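Local atomic coordinates of major capsid protein (Paramecium bursaria Chlorella virus 1, PDB entry 5TIP), a protein that self-assembles as trimers into the large icosahedral, glycosylated capsid of a chlorella virus. Residues A88-L97 / F146-F154; H107-Y115 / N264-Y274. All blocks are in the same frame, centred on the assembly; numbering follows the deposited sequence.

Contact 1: residues A88-L97 / F146-F154; sequences AEELLQDVEL and FYVPLIFFF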
loop_
_atom_site.group_PDB
_atom_site.type_symbol
_atom_site.label_atom_id
_atom_site.label_comp_id
_atom_site.label_asym_id
_atom_site.label_seq_id
_atom_site.Cartn_x
_atom_site.Cartn_y
_atom_site.Cartn_z
ATOM N N ALA A 88 -19.042 -7.076 14.213
ATOM C CA ALA A 88 -19.853 -5.989 13.676
ATOM C C ALA A 88 -20.160 -6.196 12.201
ATOM O O ALA A 88 -21.225 -5.786 11.725
ATOM C CB ALA A 88 -19.146 -4.654 13.883
ATOM N N GLU A 89 -19.238 -6.815 11.463
ATOM C CA GLU A 89 -19.497 -7.125 10.062
ATOM C C GLU A 89 -20.553 -8.214 9.929
ATOM O O GLU A 89 -21.455 -8.115 9.088
ATOM C CB GLU A 89 -18.194 -7.535 9.378
ATOM C CG GLU A 89 -18.351 -8.067 7.971
ATOM C CD GLU A 89 -17.071 -8.687 7.453
ATOM O OE1 GLU A 89 -16.118 -7.934 7.161
ATOM O OE2 GLU A 89 -17.013 -9.930 7.354
ATOM N N GLU A 90 -20.462 -9.260 10.755
ATOM C CA GLU A 90 -21.461 -10.321 10.713
ATOM C C GLU A 90 -22.823 -9.831 11.182
ATOM O O GLU A 90 -23.852 -10.294 10.677
ATOM C CB GLU A 90 -21.013 -11.507 11.567
ATOM C CG GLU A 90 -21.986 -12.675 11.534
ATOM C CD GLU A 90 -21.594 -13.797 12.469
ATOM O OE1 GLU A 90 -20.636 -13.619 13.250
ATOM O OE2 GLU A 90 -22.249 -14.860 12.425
ATOM N N LEU A 91 -22.850 -8.901 12.142
ATOM C CA LEU A 91 -24.121 -8.411 12.667
ATOM C C LEU A 91 -24.972 -7.798 11.563
ATOM O O LEU A 91 -26.202 -7.931 11.569
ATOM C CB LEU A 91 -23.871 -7.396 13.783
ATOM C CG LEU A 91 -25.106 -6.860 14.509
ATOM C CD1 LEU A 91 -25.863 -8.002 15.166
ATOM C CD2 LEU A 91 -24.704 -5.821 15.538
ATOM N N LEU A 92 -24.335 -7.124 10.605
ATOM C CA LEU A 92 -25.028 -6.574 9.443
ATOM C C LEU A 92 -25.209 -7.705 8.435
ATOM O O LEU A 92 -24.456 -7.851 7.468
ATOM C CB LEU A 92 -24.242 -5.408 8.858
ATOM C CG LEU A 92 -25.045 -4.369 8.081
ATOM C CD1 LEU A 92 -26.082 -3.751 8.996
ATOM C CD2 LEU A 92 -24.129 -3.302 7.507
ATOM N N GLN A 93 -26.238 -8.523 8.674
ATOM C CA GLN A 93 -26.416 -9.746 7.892
ATOM C C GLN A 93 -26.663 -9.436 6.422
ATOM O O GLN A 93 -26.075 -10.067 5.537
ATOM C CB GLN A 93 -27.560 -10.579 8.467
ATOM C CG GLN A 93 -27.855 -11.836 7.668
ATOM C CD GLN A 93 -28.845 -12.746 8.361
ATOM O OE1 GLN A 93 -28.533 -13.352 9.385
ATOM N NE2 GLN A 93 -30.048 -12.847 7.806
ATOM N N ASP A 94 -27.538 -8.474 6.140
ATOM C CA ASP A 94 -27.730 -8.022 4.770
ATOM C C ASP A 94 -28.260 -6.598 4.791
ATOM O O ASP A 94 -28.917 -6.179 5.748
ATOM C CB ASP A 94 -28.674 -8.945 3.982
ATOM C CG ASP A 94 -30.034 -9.108 4.640
ATOM O OD1 ASP A 94 -30.838 -8.153 4.605
ATOM O OD2 ASP A 94 -30.305 -10.204 5.177
ATOM N N VAL A 95 -27.962 -5.860 3.724
ATOM C CA VAL A 95 -28.405 -4.480 3.569
ATOM C C VAL A 95 -28.858 -4.286 2.129
ATOM O O VAL A 95 -28.162 -4.688 1.191
ATOM C CB VAL A 95 -27.298 -3.474 3.950
ATOM C CG1 VAL A 95 -25.984 -3.828 3.269
ATOM C CG2 VAL A 95 -27.724 -2.051 3.615
ATOM N N GLU A 96 -30.039 -3.698 1.956
ATOM C CA GLU A 96 -30.670 -3.530 0.655
ATOM C C GLU A 96 -30.848 -2.049 0.356
ATOM O O GLU A 96 -31.343 -1.297 1.202
ATOM C CB GLU A 96 -32.025 -4.241 0.617
ATOM C CG GLU A 96 -32.762 -4.130 -0.703
ATOM C CD GLU A 96 -34.138 -4.757 -0.641
ATOM O OE1 GLU A 96 -34.538 -5.206 0.454
ATOM O OE2 GLU A 96 -34.825 -4.798 -1.683
ATOM N N LEU A 97 -30.442 -1.634 -0.842
ATOM C CA LEU A 97 -30.608 -0.261 -1.301
ATOM C C LEU A 97 -31.828 -0.177 -2.210
ATOM O O LEU A 97 -31.960 -0.964 -3.152
ATOM C CB LEU A 97 -29.360 0.223 -2.039
ATOM C CG LEU A 97 -29.485 1.604 -2.685
ATOM C CD1 LEU A 97 -29.601 2.682 -1.617
ATOM C CD2 LEU A 97 -28.312 1.880 -3.609
ATOM N N PHE A 146 -18.450 0.271 16.990
ATOM C CA PHE A 146 -18.008 -0.233 15.702
ATOM C C PHE A 146 -18.602 0.605 14.580
ATOM O O PHE A 146 -19.665 1.212 14.728
ATOM C CB PHE A 146 -18.404 -1.698 15.515
ATOM C CG PHE A 146 -17.810 -2.627 16.533
ATOM C CD1 PHE A 146 -16.522 -3.114 16.375
ATOM C CD2 PHE A 146 -18.539 -3.028 17.639
ATOM C CE1 PHE A 146 -15.970 -3.974 17.305
ATOM C CE2 PHE A 146 -17.992 -3.890 18.573
ATOM C CZ PHE A 146 -16.705 -4.364 18.404
ATOM N N TYR A 147 -17.901 0.625 13.449
ATOM C CA TYR A 147 -18.304 1.402 12.281
ATOM C C TYR A 147 -18.237 0.493 11.063
ATOM O O TYR A 147 -17.147 0.098 10.638
ATOM C CB TYR A 147 -17.403 2.621 12.090
ATOM C CG TYR A 147 -17.286 3.522 13.298
ATOM C CD1 TYR A 147 -16.319 3.294 14.268
ATOM C CD2 TYR A 147 -18.122 4.617 13.454
ATOM C CE1 TYR A 147 -16.201 4.122 15.367
ATOM C CE2 TYR A 147 -18.009 5.453 14.548
ATOM C CZ TYR A 147 -17.048 5.201 15.500
ATOM O OH TYR A 147 -16.936 6.030 16.590
ATOM N N VAL A 148 -19.395 0.163 10.499
ATOM C CA VAL A 148 -19.475 -0.696 9.322
ATOM C C VAL A 148 -19.755 0.198 8.116
ATOM O O VAL A 148 -20.874 0.724 7.997
ATOM C CB VAL A 148 -20.555 -1.773 9.479
ATOM C CG1 VAL A 148 -20.528 -2.721 8.292
ATOM C CG2 VAL A 148 -20.356 -2.535 10.780
ATOM N N PRO A 149 -18.789 0.408 7.220
ATOM C CA PRO A 149 -19.038 1.253 6.044
ATOM C C PRO A 149 -19.699 0.452 4.929
ATOM O O PRO A 149 -19.275 -0.661 4.609
ATOM C CB PRO A 149 -17.636 1.719 5.643
ATOM C CG PRO A 149 -16.748 0.593 6.077
ATOM C CD PRO A 149 -17.381 -0.017 7.310
ATOM N N LEU A 150 -20.742 1.025 4.338
ATOM C CA LEU A 150 -21.408 0.384 3.216
ATOM C C LEU A 150 -20.596 0.590 1.945
ATOM O O LEU A 150 -19.850 1.564 1.809
ATOM C CB LEU A 150 -22.822 0.937 3.035
ATOM C CG LEU A 150 -23.791 0.736 4.203
ATOM C CD1 LEU A 150 -25.199 1.167 3.816
ATOM C CD2 LEU A 150 -23.780 -0.709 4.684
ATOM N N ILE A 151 -20.739 -0.345 1.009
ATOM C CA ILE A 151 -19.915 -0.334 -0.194
ATOM C C ILE A 151 -20.789 -0.407 -1.440
ATOM O O ILE A 151 -20.471 -1.128 -2.393
ATOM C CB ILE A 151 -18.885 -1.479 -0.173
ATOM C CG1 ILE A 151 -19.555 -2.804 0.197
ATOM C CG2 ILE A 151 -17.758 -1.157 0.798
ATOM C CD1 ILE A 151 -18.592 -3.961 0.351
ATOM N N PHE A 152 -21.890 0.341 -1.448
ATOM C CA PHE A 152 -22.689 0.468 -2.655
ATOM C C PHE A 152 -21.980 1.398 -3.641
ATOM O O PHE A 152 -20.903 1.936 -3.361
ATOM C CB PHE A 152 -24.095 0.956 -2.314
ATOM C CG PHE A 152 -24.906 -0.038 -1.530
ATOM C CD1 PHE A 152 -25.253 -1.261 -2.081
ATOM C CD2 PHE A 152 -25.315 0.247 -0.237
ATOM C CE1 PHE A 152 -25.995 -2.177 -1.360
ATOM C CE2 PHE A 152 -26.057 -0.666 0.489
ATOM C CZ PHE A 152 -26.397 -1.879 -0.073
ATOM N N PHE A 153 -22.589 1.597 -4.813
ATOM C CA PHE A 153 -21.900 2.311 -5.886
ATOM C C PHE A 153 -21.604 3.755 -5.500
ATOM O O PHE A 153 -20.534 4.285 -5.829
ATOM C CB PHE A 153 -22.717 2.250 -7.180
ATOM C CG PHE A 153 -24.058 2.923 -7.094
ATOM C CD1 PHE A 153 -25.172 2.221 -6.668
ATOM C CD2 PHE A 153 -24.207 4.253 -7.455
ATOM C CE1 PHE A 153 -26.407 2.837 -6.593
ATOM C CE2 PHE A 153 -25.438 4.873 -7.380
ATOM C CZ PHE A 153 -26.540 4.164 -6.949
ATOM N N PHE A 154 -22.526 4.410 -4.797
ATOM C CA PHE A 154 -22.311 5.796 -4.405
ATOM C C PHE A 154 -21.511 5.927 -3.116
ATOM O O PHE A 154 -21.238 7.054 -2.688
ATOM C CB PHE A 154 -23.649 6.531 -4.265
ATOM C CG PHE A 154 -24.527 6.005 -3.167
ATOM C CD1 PHE A 154 -25.331 4.896 -3.372
ATOM C CD2 PHE A 154 -24.569 6.636 -1.935
ATOM C CE1 PHE A 154 -26.144 4.419 -2.363
ATOM C CE2 PHE A 154 -25.382 6.162 -0.923
ATOM C CZ PHE A 154 -26.170 5.053 -1.138
#
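Leu-97 lays its CB over the centre of one face of the Phe-152 ring, a CH-pi contact with CB 4.1 Å from the ring centroid and only 8° off the normal. At the edge of that ring, in its plane, sits the carbonyl oxygen of Val-95, with Val-95 O 3.6 Å from Phe-152 CZ. Val-95 CG2 touches Phe-152 CE2 at 3.8 Å. With CG anti to its backbone N (chi1 174°), Leu-97 carries its two methyls on to the next rings: CD2 meets the edge of Phe-154 at CE1 (3.6 Å) and also touches Phe-153 CE1. Phe-154 CD1 lies over the centre of one face of Phe-153. Toward helix 87-91 the contact is mostly aliphatic. Leu-92 CD2 touches both Val-148 CG1 (3.7 Å) and Leu-150 CD2 (3.8 Å), and Ala-88 CB presses obliquely on Phe-146 CB (3.5 Å) and the base of its ring. No hydrogen bond joins the two segments; they meet by van der Waals packing, in which the carbonyls of Ala-88 and Val-95 share, within the hydrophobic core of the N-terminal jelly roll. Leu-92, Val-95 and Leu-97 point inward from strand 92-99, where they also touch strand 172-178, whereas Phe-146 and Phe-154 reach strand 65-76; the contact thus lies between the two sheets of the sandwich.

Contact 2: residues H107-Y115 / N264-Y274; sequences HYNDWFRTY and NFNNPTNYGQY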
loop_
_atom_site.group_PDB
_atom_site.type_symbol
_atom_site.label_atom_id
_atom_site.label_comp_id
_atom_site.label_asym_id
_atom_site.label_seq_id
_atom_site.Cartn_x
_atom_site.Cartn_y
_atom_site.Cartn_z
ATOM N N HIS A 107 -26.562 -6.321 -0.487
ATOM C CA HIS A 107 -25.326 -6.947 -0.051
ATOM C C HIS A 107 -25.580 -7.841 1.158
ATOM O O HIS A 107 -26.617 -7.750 1.818
ATOM C CB HIS A 107 -24.276 -5.885 0.284
ATOM C CG HIS A 107 -23.835 -5.084 -0.902
ATOM N ND1 HIS A 107 -22.953 -4.031 -0.801
ATOM C CD2 HIS A 107 -24.155 -5.183 -2.214
ATOM C CE1 HIS A 107 -22.749 -3.514 -2.000
ATOM N NE2 HIS A 107 -23.467 -4.194 -2.874
ATOM N N TYR A 108 -24.616 -8.714 1.435
ATOM C CA TYR A 108 -24.709 -9.670 2.528
ATOM C C TYR A 108 -23.408 -9.643 3.319
ATOM O O TYR A 108 -22.368 -9.211 2.817
ATOM C CB TYR A 108 -24.991 -11.086 2.006
ATOM C CG TYR A 108 -26.153 -11.152 1.037
ATOM C CD1 TYR A 108 -25.962 -10.922 -0.319
ATOM C CD2 TYR A 108 -27.439 -11.430 1.480
ATOM C CE1 TYR A 108 -27.017 -10.973 -1.210
ATOM C CE2 TYR A 108 -28.502 -11.484 0.593
ATOM C CZ TYR A 108 -28.284 -11.255 -0.749
ATOM O OH TYR A 108 -29.334 -11.306 -1.638
ATOM N N ASN A 109 -23.470 -10.112 4.571
ATOM C CA ASN A 109 -22.280 -10.071 5.417
ATOM C C ASN A 109 -21.162 -10.943 4.859
ATOM O O ASN A 109 -19.983 -10.602 5.001
ATOM C CB ASN A 109 -22.616 -10.482 6.853
ATOM C CG ASN A 109 -23.264 -11.844 6.941
ATOM O OD1 ASN A 109 -23.464 -12.519 5.933
ATOM N ND2 ASN A 109 -23.589 -12.263 8.158
ATOM N N ASP A 110 -21.502 -12.065 4.218
ATOM C CA ASP A 110 -20.462 -12.893 3.620
ATOM C C ASP A 110 -19.835 -12.205 2.414
ATOM O O ASP A 110 -18.673 -12.471 2.085
ATOM C CB ASP A 110 -21.020 -14.261 3.229
ATOM C CG ASP A 110 -19.941 -15.212 2.737
ATOM O OD1 ASP A 110 -19.104 -15.644 3.559
ATOM O OD2 ASP A 110 -19.927 -15.530 1.530
ATOM N N TRP A 111 -20.578 -11.322 1.743
ATOM C CA TRP A 111 -19.960 -10.512 0.699
ATOM C C TRP A 111 -18.999 -9.494 1.297
ATOM O O TRP A 111 -17.906 -9.276 0.762
ATOM C CB TRP A 111 -21.020 -9.802 -0.136
ATOM C CG TRP A 111 -20.414 -8.763 -1.022
ATOM C CD1 TRP A 111 -20.605 -7.416 -0.956
ATOM C CD2 TRP A 111 -19.490 -8.986 -2.093
ATOM N NE1 TRP A 111 -19.865 -6.785 -1.927
ATOM C CE2 TRP A 111 -19.172 -7.727 -2.639
ATOM C CE3 TRP A 111 -18.905 -10.129 -2.648
ATOM C CZ2 TRP A 111 -18.297 -7.579 -3.712
ATOM C CZ3 TRP A 111 -18.036 -9.980 -3.712
ATOM C CH2 TRP A 111 -17.741 -8.714 -4.233
ATOM N N PHE A 112 -19.372 -8.911 2.401
ATOM C CA PHE A 112 -18.514 -7.998 3.092
ATOM C C PHE A 112 -17.233 -8.759 3.441
ATOM O O PHE A 112 -16.171 -8.225 3.285
ATOM C CB PHE A 112 -19.210 -7.429 4.330
ATOM C CG PHE A 112 -20.065 -6.250 4.056
ATOM C CD1 PHE A 112 -20.922 -6.235 3.034
ATOM C CD2 PHE A 112 -19.967 -5.130 4.821
ATOM C CE1 PHE A 112 -21.685 -5.160 2.764
ATOM C CE2 PHE A 112 -20.726 -4.008 4.542
ATOM C CZ PHE A 112 -21.598 -4.034 3.501
ATOM N N ARG A 113 -17.356 -10.003 3.898
ATOM C CA ARG A 113 -16.185 -10.805 4.235
ATOM C C ARG A 113 -15.373 -11.137 2.988
ATOM O O ARG A 113 -14.138 -11.105 3.019
ATOM C CB ARG A 113 -16.615 -12.085 4.952
ATOM C CG ARG A 113 -15.466 -12.906 5.528
ATOM C CD ARG A 113 -15.135 -12.504 6.962
ATOM N NE ARG A 113 -14.805 -11.086 7.072
ATOM C CZ ARG A 113 -13.603 -10.580 6.823
ATOM N NH1 ARG A 113 -12.610 -11.377 6.452
ATOM N NH2 ARG A 113 -13.393 -9.277 6.941
ATOM N N THR A 114 -16.054 -11.458 1.883
ATOM C CA THR A 114 -15.356 -11.782 0.643
ATOM C C THR A 114 -14.716 -10.544 0.027
ATOM O O THR A 114 -13.577 -10.601 -0.456
ATOM C CB THR A 114 -16.326 -12.431 -0.346
ATOM O OG1 THR A 114 -16.814 -13.662 0.201
ATOM C CG2 THR A 114 -15.638 -12.714 -1.677
ATOM N N TYR A 115 -15.430 -9.416 0.039
ATOM C CA TYR A 115 -14.868 -8.176 -0.489
ATOM C C TYR A 115 -13.625 -7.761 0.286
ATOM O O TYR A 115 -12.642 -7.297 -0.304
ATOM C CB TYR A 115 -15.921 -7.069 -0.450
ATOM C CG TYR A 115 -15.403 -5.707 -0.847
ATOM C CD1 TYR A 115 -15.373 -5.315 -2.177
ATOM C CD2 TYR A 115 -14.947 -4.809 0.109
ATOM C CE1 TYR A 115 -14.901 -4.073 -2.544
ATOM C CE2 TYR A 115 -14.472 -3.564 -0.249
ATOM C CZ TYR A 115 -14.452 -3.201 -1.577
ATOM O OH TYR A 115 -13.982 -1.960 -1.945
ATOM N N ASN A 264 -16.281 -18.774 -2.630
ATOM C CA ASN A 264 -15.620 -19.400 -1.495
ATOM C C ASN A 264 -16.415 -20.627 -1.070
ATOM O O ASN A 264 -17.597 -20.769 -1.393
ATOM C CB ASN A 264 -15.466 -18.427 -0.313
ATOM C CG ASN A 264 -16.802 -17.945 0.237
ATOM O OD1 ASN A 264 -17.564 -18.713 0.824
ATOM N ND2 ASN A 264 -17.079 -16.658 0.068
ATOM N N PHE A 265 -15.747 -21.515 -0.333
ATOM C CA PHE A 265 -16.377 -22.677 0.286
ATOM C C PHE A 265 -16.370 -22.454 1.792
ATOM O O PHE A 265 -15.304 -22.439 2.418
ATOM C CB PHE A 265 -15.648 -23.966 -0.087
ATOM C CG PHE A 265 -15.555 -24.201 -1.566
ATOM C CD1 PHE A 265 -16.557 -24.879 -2.239
ATOM C CD2 PHE A 265 -14.464 -23.745 -2.285
ATOM C CE1 PHE A 265 -16.472 -25.094 -3.601
ATOM C CE2 PHE A 265 -14.375 -23.958 -3.645
ATOM C CZ PHE A 265 -15.380 -24.633 -4.303
ATOM N N ASN A 266 -17.553 -22.276 2.369
ATOM C CA ASN A 266 -17.698 -21.877 3.761
ATOM C C ASN A 266 -18.382 -22.969 4.571
ATOM O O ASN A 266 -19.326 -23.609 4.099
ATOM C CB ASN A 266 -18.502 -20.576 3.868
ATOM C CG ASN A 266 -19.075 -20.356 5.252
ATOM O OD1 ASN A 266 -20.284 -20.469 5.456
ATOM N ND2 ASN A 266 -18.212 -20.045 6.211
ATOM N N ASN A 267 -17.897 -23.176 5.794
ATOM C CA ASN A 267 -18.595 -24.007 6.766
ATOM C C ASN A 267 -19.643 -23.133 7.442
ATOM O O ASN A 267 -19.293 -22.254 8.240
ATOM C CB ASN A 267 -17.624 -24.597 7.790
ATOM C CG ASN A 267 -18.323 -25.437 8.846
ATOM O OD1 ASN A 267 -19.470 -25.851 8.672
ATOM N ND2 ASN A 267 -17.631 -25.692 9.950
ATOM N N PRO A 268 -20.931 -23.341 7.155
ATOM C CA PRO A 268 -21.960 -22.408 7.646
ATOM C C PRO A 268 -22.017 -22.286 9.160
ATOM O O PRO A 268 -22.630 -21.333 9.659
ATOM C CB PRO A 268 -23.264 -22.994 7.088
ATOM C CG PRO A 268 -22.954 -24.435 6.827
ATOM C CD PRO A 268 -21.513 -24.480 6.425
ATOM N N THR A 269 -21.397 -23.207 9.898
ATOM C CA THR A 269 -21.419 -23.127 11.354
ATOM C C THR A 269 -20.606 -21.941 11.862
ATOM O O THR A 269 -20.998 -21.285 12.835
ATOM C CB THR A 269 -20.899 -24.433 11.957
ATOM O OG1 THR A 269 -21.671 -25.530 11.454
ATOM C CG2 THR A 269 -21.006 -24.404 13.475
ATOM N N ASN A 270 -19.483 -21.637 11.212
ATOM C CA ASN A 270 -18.553 -20.618 11.681
ATOM C C ASN A 270 -18.430 -19.511 10.645
ATOM O O ASN A 270 -18.208 -19.782 9.461
ATOM C CB ASN A 270 -17.179 -21.221 11.972
ATOM C CG ASN A 270 -17.237 -22.316 13.016
ATOM O OD1 ASN A 270 -17.771 -22.118 14.108
ATOM N ND2 ASN A 270 -16.697 -23.481 12.683
ATOM N N TYR A 271 -18.568 -18.268 11.101
ATOM C CA TYR A 271 -18.539 -17.123 10.204
ATOM C C TYR A 271 -17.141 -16.924 9.636
ATOM O O TYR A 271 -16.149 -16.956 10.371
ATOM C CB TYR A 271 -18.992 -15.864 10.939
ATOM C CG TYR A 271 -19.010 -14.623 10.076
ATOM C CD1 TYR A 271 -20.009 -14.428 9.132
ATOM C CD2 TYR A 271 -18.033 -13.645 10.209
ATOM C CE1 TYR A 271 -20.034 -13.294 8.341
ATOM C CE2 TYR A 271 -18.051 -12.508 9.421
ATOM C CZ TYR A 271 -19.053 -12.339 8.490
ATOM O OH TYR A 271 -19.077 -11.211 7.704
ATOM N N GLY A 272 -17.066 -16.723 8.324
ATOM C CA GLY A 272 -15.798 -16.463 7.676
ATOM C C GLY A 272 -14.851 -17.637 7.600
ATOM O O GLY A 272 -13.705 -17.455 7.178
ATOM N N GLN A 273 -15.280 -18.834 7.995
ATOM C CA GLN A 273 -14.422 -20.012 7.907
ATOM C C GLN A 273 -14.452 -20.522 6.474
ATOM O O GLN A 273 -15.418 -21.158 6.047
ATOM C CB GLN A 273 -14.863 -21.095 8.885
ATOM C CG GLN A 273 -13.911 -22.284 8.907
ATOM C CD GLN A 273 -14.501 -23.512 9.569
ATOM O OE1 GLN A 273 -15.466 -23.423 10.326
ATOM N NE2 GLN A 273 -13.915 -24.671 9.289
ATOM N N TYR A 274 -13.386 -20.245 5.727
ATOM C CA TYR A 274 -13.270 -20.668 4.341
ATOM C C TYR A 274 -12.281 -21.807 4.154
ATOM O O TYR A 274 -12.108 -22.283 3.027
ATOM C CB TYR A 274 -12.859 -19.482 3.461
ATOM C CG TYR A 274 -13.846 -18.336 3.468
ATOM C CD1 TYR A 274 -15.215 -18.570 3.505
ATOM C CD2 TYR A 274 -13.409 -17.019 3.436
ATOM C CE1 TYR A 274 -16.117 -17.525 3.510
ATOM C CE2 TYR A 274 -14.304 -15.968 3.438
ATOM C CZ TYR A 274 -15.656 -16.227 3.476
ATOM O OH TYR A 274 -16.551 -15.183 3.478
HETATM O O HOH W 1 -19.402 -16.127 6.109
#
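Asp-110 and Tyr-274 make the tight centre of this contact: Tyr-274 OH donates to Asp-110 OD1 at 2.6 Å, meeting it from above the carboxylate plane, which stands 80° to the phenol ring. Asp-110 OD2 receives a weak, long but nearly straight bond from Asn-264 ND2 (3.4 Å, 173°) and has a second phenol partner in Tyr-416. Asn-264 CB and Gly-272 O, both offset toward the rim, clamp opposite faces of the Tyr-274 ring from within 264-274, while Arg-113 CG comes within 3.3 Å of Tyr-274 OH. Thr-114 OG1 turns back to bond Asp-110 O at 2.9 Å, beside Asn-264. Tyr-271 is the second packed element: chi1 of -179° swings its ring toward the helix, obliquely against Asn-109 and Arg-113, whose CD is 3.8 Å from Tyr-271 CE2, and its OH bonds Glu-89. The looser side lies by the partly exposed Asn-109 and at Gly-272, where a water links the segments, donating to Asp-110 OD1 and accepting from Gly-272 N at 3.3 Å. The contact joins helix 109-119 of the N-terminal jelly roll to the end of strand 257-266 and its following loop in the C-terminal one, with strand 412-426 alongside Asp-110, Thr-114 and Asn-266.

Glu-89 ties the two contacts together, their centres 14 Å apart. Its OE2 lies 2.5 Å from Arg-113 NE in a salt bridge and 2.5 Å from Tyr-271 OH in a probable hydrogen bond, so one carboxylate oxygen of contact 1 meets both segments of contact 2; its OE1 bonds Tyr-128. Strands 92-99 and 102-108 are consecutive neighbours in one sheet, and Asn-109 CB packs 3.3 Å from Leu-92 O. Contact 1 lies inside the N-terminal jelly roll and contact 2 joins it to the C-terminal one of this double jelly-roll protein. The glycans do not touch contact 2: a galactose is about 13 Å from the side chain of Tyr-271 and a glucose about 14 Å from that of Arg-113.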